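Local coordinates for protein branched-chain phosphotransacylase (PDB 1YCO) that probably transfers acyl groups, with branched-chain acyl groups the likely substrates, at residues 141-154 with 208-220. Sequence-based numbering, arbitrary orientation.
Sequences AQKLGLHHPKIALL and PIMGDADILVVPT
K150 reaches across to D212, in the turn that leads into strand 215-217, and bonds it through a salt bridge. Its CB lies 3.6 Å from OD2 of D214, with I209 CG1 further off at 4.1 Å; CG stays beside that oxygen. CD packs against OD1 of D212 and CE against OD2, each at 3.4 Å. With CG beside the backbone N (chi1 -63°) and the chain extended beyond it, the amine is carried to D212, where NZ meets OD2 at 2.7 Å on the syn side, 19° out of the carboxylate plane. The other oxygen, OD1, accepts M210 N from above that plane, so both carboxylate oxygens are engaged.

The backbone of K150 is gripped too. Its N donates to the anti lone pair of D214 OD2 (2.8 Å, N-H...O angle 170°), while its O accepts from D214 N and I215 N. Parallel pairing follows: A152 N to I215 O, V217 N to A152 O (2.9 Å) and L154 N to V217 O. I151, L153, I215 and V217 share one face, where I151 CG2 meets V217 CG2 at 3.6 Å; helices 127-143 and 165-177 cover it. Strands 150-154 and 215-217 are parallel neighbours in a mixed sheet, between 184-189 and 113-117. Two aspartates thus probably help fix the start of this pair, one through charge and one through a backbone N-H, while further along, backbone bonds and apolar side chains hold the strands together.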
loop_
_atom_site.group_PDB
_atom_site.type_symbol
_atom_site.label_atom_id
_atom_site.label_comp_id
_atom_site.label_asym_id
_atom_site.label_seq_id
_atom_site.Cartn_x
_atom_site.Cartn_y
_atom_site.Cartn_z
ATOM N N ALA A 141 4.679 21.577 2.869
ATOM C CA ALA A 141 3.920 21.744 4.093
ATOM C C ALA A 141 4.164 23.129 4.705
ATOM O O ALA A 141 3.227 23.793 5.141
ATOM C CB ALA A 141 4.274 20.644 5.100
ATOM N N GLN A 142 5.420 23.561 4.743
ATOM C CA GLN A 142 5.748 24.871 5.295
ATOM C C GLN A 142 5.036 25.951 4.477
ATOM O O GLN A 142 4.463 26.884 5.034
ATOM C CB GLN A 142 7.263 25.096 5.285
ATOM C CG GLN A 142 8.004 24.194 6.279
ATOM C CD GLN A 142 9.523 24.381 6.261
ATOM O OE1 GLN A 142 10.158 24.335 5.204
ATOM N NE2 GLN A 142 10.109 24.572 7.439
ATOM N N LYS A 143 5.046 25.800 3.159
ATOM C CA LYS A 143 4.389 26.753 2.286
ATOM C C LYS A 143 2.876 26.702 2.494
ATOM O O LYS A 143 2.148 27.656 2.188
ATOM C CB LYS A 143 4.710 26.438 0.829
ATOM C CG LYS A 143 4.138 27.437 -0.143
ATOM C CD LYS A 143 4.298 26.967 -1.563
ATOM C CE LYS A 143 5.751 26.920 -2.000
ATOM N NZ LYS A 143 5.812 26.576 -3.454
ATOM N N LEU A 144 2.407 25.584 3.023
ATOM C CA LEU A 144 0.988 25.376 3.258
ATOM C C LEU A 144 0.543 25.911 4.621
ATOM O O LEU A 144 -0.641 25.883 4.956
ATOM C CB LEU A 144 0.670 23.882 3.134
ATOM C CG LEU A 144 -0.380 23.451 2.100
ATOM C CD1 LEU A 144 -0.100 24.075 0.735
ATOM C CD2 LEU A 144 -0.368 21.931 2.007
ATOM N N GLY A 145 1.498 26.405 5.401
ATOM C CA GLY A 145 1.170 26.943 6.710
ATOM C C GLY A 145 1.698 26.161 7.899
ATOM O O GLY A 145 1.634 26.630 9.034
ATOM N N LEU A 146 2.225 24.969 7.656
ATOM C CA LEU A 146 2.751 24.151 8.746
ATOM C C LEU A 146 4.213 24.502 8.994
ATOM O O LEU A 146 5.034 24.426 8.086
ATOM C CB LEU A 146 2.615 22.670 8.390
ATOM C CG LEU A 146 1.844 21.793 9.377
ATOM C CD1 LEU A 146 0.713 21.069 8.654
ATOM C CD2 LEU A 146 2.793 20.789 10.017
ATOM N N HIS A 147 4.535 24.877 10.226
ATOM C CA HIS A 147 5.901 25.256 10.576
ATOM C C HIS A 147 6.822 24.092 10.965
ATOM O O HIS A 147 7.950 24.002 10.475
ATOM C CB HIS A 147 5.877 26.278 11.713
ATOM C CG HIS A 147 5.156 27.547 11.371
ATOM N ND1 HIS A 147 5.736 28.562 10.639
ATOM C CD2 HIS A 147 3.902 27.966 11.668
ATOM C CE1 HIS A 147 4.872 29.553 10.503
ATOM N NE2 HIS A 147 3.752 29.217 11.120
ATOM N N HIS A 148 6.349 23.217 11.854
ATOM C CA HIS A 148 7.139 22.071 12.313
ATOM C C HIS A 148 6.447 20.736 12.019
ATOM O O HIS A 148 5.990 20.047 12.928
ATOM C CB HIS A 148 7.397 22.180 13.821
ATOM C CG HIS A 148 8.535 21.327 14.296
ATOM N ND1 HIS A 148 9.855 21.658 14.069
ATOM C CD2 HIS A 148 8.550 20.132 14.932
ATOM C CE1 HIS A 148 10.634 20.701 14.544
ATOM N NE2 HIS A 148 9.868 19.765 15.072
ATOM N N PRO A 149 6.380 20.346 10.739
ATOM C CA PRO A 149 5.743 19.093 10.315
ATOM C C PRO A 149 6.398 17.789 10.767
ATOM O O PRO A 149 7.622 17.668 10.793
ATOM C CB PRO A 149 5.741 19.216 8.797
ATOM C CG PRO A 149 6.996 19.986 8.536
ATOM C CD PRO A 149 6.902 21.079 9.572
ATOM N N LYS A 150 5.569 16.815 11.117
ATOM C CA LYS A 150 6.068 15.516 11.518
ATOM C C LYS A 150 6.184 14.672 10.253
ATOM O O LYS A 150 5.224 14.520 9.487
ATOM C CB LYS A 150 5.133 14.866 12.544
ATOM C CG LYS A 150 5.052 15.670 13.841
ATOM C CD LYS A 150 4.334 14.954 14.954
ATOM C CE LYS A 150 4.166 15.885 16.165
ATOM N NZ LYS A 150 3.838 15.156 17.437
ATOM N N ILE A 151 7.388 14.149 10.037
ATOM C CA ILE A 151 7.702 13.348 8.864
ATOM C C ILE A 151 8.099 11.937 9.261
ATOM O O ILE A 151 9.174 11.690 9.820
ATOM C CB ILE A 151 8.832 14.013 8.057
ATOM C CG1 ILE A 151 8.437 15.480 7.794
ATOM C CG2 ILE A 151 9.066 13.265 6.754
ATOM C CD1 ILE A 151 9.490 16.307 7.083
ATOM N N ALA A 152 7.197 11.020 8.957
ATOM C CA ALA A 152 7.373 9.625 9.250
ATOM C C ALA A 152 7.930 8.859 8.060
ATOM O O ALA A 152 7.390 8.915 6.948
ATOM C CB ALA A 152 6.035 9.021 9.682
ATOM N N LEU A 153 9.026 8.153 8.314
ATOM C CA LEU A 153 9.681 7.328 7.310
ATOM C C LEU A 153 9.092 5.937 7.498
ATOM O O LEU A 153 9.440 5.216 8.432
ATOM C CB LEU A 153 11.187 7.319 7.553
ATOM C CG LEU A 153 11.755 8.739 7.617
ATOM C CD1 LEU A 153 13.263 8.690 7.844
ATOM C CD2 LEU A 153 11.437 9.461 6.303
ATOM N N LEU A 154 8.185 5.579 6.601
ATOM C CA LEU A 154 7.484 4.301 6.650
ATOM C C LEU A 154 8.263 3.053 6.320
ATOM O O LEU A 154 9.063 3.030 5.391
ATOM C CB LEU A 154 6.276 4.344 5.729
ATOM C CG LEU A 154 5.069 5.150 6.167
ATOM C CD1 LEU A 154 3.997 4.996 5.092
ATOM C CD2 LEU A 154 4.546 4.629 7.506
ATOM N N PRO A 208 8.979 10.034 18.743
ATOM C CA PRO A 208 8.814 11.423 18.293
ATOM C C PRO A 208 7.507 11.623 17.537
ATOM O O PRO A 208 6.950 12.722 17.510
ATOM C CB PRO A 208 10.025 11.650 17.390
ATOM C CG PRO A 208 11.041 10.718 17.946
ATOM C CD PRO A 208 10.233 9.473 18.223
ATOM N N ILE A 209 7.024 10.559 16.909
ATOM C CA ILE A 209 5.773 10.644 16.172
ATOM C C ILE A 209 4.845 9.540 16.622
ATOM O O ILE A 209 5.216 8.372 16.639
ATOM C CB ILE A 209 6.000 10.533 14.659
ATOM C CG1 ILE A 209 6.967 11.636 14.213
ATOM C CG2 ILE A 209 4.651 10.621 13.938
ATOM C CD1 ILE A 209 7.490 11.492 12.792
ATOM N N MET A 210 3.633 9.913 17.001
ATOM C CA MET A 210 2.683 8.924 17.474
ATOM C C MET A 210 1.297 9.085 16.870
ATOM O O MET A 210 0.439 9.790 17.406
ATOM C CB MET A 210 2.648 8.965 18.998
ATOM C CG MET A 210 4.020 8.657 19.604
ATOM S SD MET A 210 4.110 8.616 21.408
ATOM C CE MET A 210 4.064 10.359 21.776
ATOM N N GLY A 211 1.105 8.425 15.731
ATOM C CA GLY A 211 -0.164 8.461 15.028
ATOM C C GLY A 211 -0.625 9.827 14.587
ATOM O O GLY A 211 -1.764 9.955 14.159
ATOM N N ASP A 212 0.250 10.833 14.684
ATOM C CA ASP A 212 -0.089 12.194 14.290
ATOM C C ASP A 212 0.876 12.801 13.269
ATOM O O ASP A 212 1.138 13.995 13.318
ATOM C CB ASP A 212 -0.172 13.099 15.535
ATOM C CG ASP A 212 1.189 13.333 16.199
ATOM O OD1 ASP A 212 2.130 12.537 15.957
ATOM O OD2 ASP A 212 1.317 14.306 16.983
ATOM N N ALA A 213 1.389 11.993 12.340
ATOM C CA ALA A 213 2.328 12.478 11.327
ATOM C C ALA A 213 1.663 13.387 10.303
ATOM O O ALA A 213 0.507 13.187 9.938
ATOM C CB ALA A 213 2.979 11.310 10.616
ATOM N N ASP A 214 2.405 14.379 9.827
ATOM C CA ASP A 214 1.870 15.315 8.843
ATOM C C ASP A 214 2.242 14.935 7.414
ATOM O O ASP A 214 1.579 15.322 6.447
ATOM C CB ASP A 214 2.368 16.716 9.162
ATOM C CG ASP A 214 1.927 17.172 10.523
ATOM O OD1 ASP A 214 0.703 17.305 10.721
ATOM O OD2 ASP A 214 2.795 17.387 11.397
ATOM N N ILE A 215 3.319 14.177 7.297
ATOM C CA ILE A 215 3.801 13.736 6.013
ATOM C C ILE A 215 4.261 12.299 6.135
ATOM O O ILE A 215 4.979 11.930 7.071
ATOM C CB ILE A 215 5.010 14.565 5.548
ATOM C CG1 ILE A 215 4.625 16.038 5.448
ATOM C CG2 ILE A 215 5.530 14.022 4.207
ATOM C CD1 ILE A 215 5.777 16.948 5.118
ATOM N N LEU A 216 3.857 11.482 5.177
ATOM C CA LEU A 216 4.273 10.096 5.179
ATOM C C LEU A 216 5.232 9.969 4.003
ATOM O O LEU A 216 4.961 10.484 2.929
ATOM C CB LEU A 216 3.069 9.177 4.988
ATOM C CG LEU A 216 1.901 9.259 5.984
ATOM C CD1 LEU A 216 0.804 8.272 5.573
ATOM C CD2 LEU A 216 2.389 8.949 7.396
ATOM N N VAL A 217 6.367 9.321 4.238
ATOM C CA VAL A 217 7.379 9.089 3.214
ATOM C C VAL A 217 7.567 7.568 3.031
ATOM O O VAL A 217 7.962 6.853 3.959
ATOM C CB VAL A 217 8.744 9.723 3.602
ATOM C CG1 VAL A 217 9.761 9.536 2.480
ATOM C CG2 VAL A 217 8.568 11.189 3.899
ATOM N N VAL A 218 7.265 7.089 1.826
ATOM C CA VAL A 218 7.378 5.675 1.481
ATOM C C VAL A 218 8.749 5.352 0.908
ATOM O O VAL A 218 9.477 6.239 0.493
ATOM C CB VAL A 218 6.315 5.264 0.455
ATOM C CG1 VAL A 218 4.924 5.464 1.053
ATOM C CG2 VAL A 218 6.484 6.092 -0.811
ATOM N N PRO A 219 9.110 4.058 0.875
ATOM C CA PRO A 219 10.409 3.604 0.351
ATOM C C PRO A 219 10.444 3.500 -1.168
ATOM O O PRO A 219 11.472 3.751 -1.794
ATOM C CB PRO A 219 10.579 2.207 0.970
ATOM C CG PRO A 219 9.556 2.117 2.038
ATOM C CD PRO A 219 8.406 2.943 1.537
ATOM N N THR A 220 9.313 3.119 -1.747
ATOM C CA THR A 220 9.243 2.911 -3.177
ATOM C C THR A 220 7.911 3.353 -3.775
ATOM O O THR A 220 6.906 3.477 -3.069
ATOM C CB THR A 220 9.446 1.418 -3.498
ATOM O OG1 THR A 220 8.337 0.664 -2.991
ATOM C CG2 THR A 220 10.723 0.904 -2.851
HETATM O O HOH W 1 4.001 12.829 19.058
#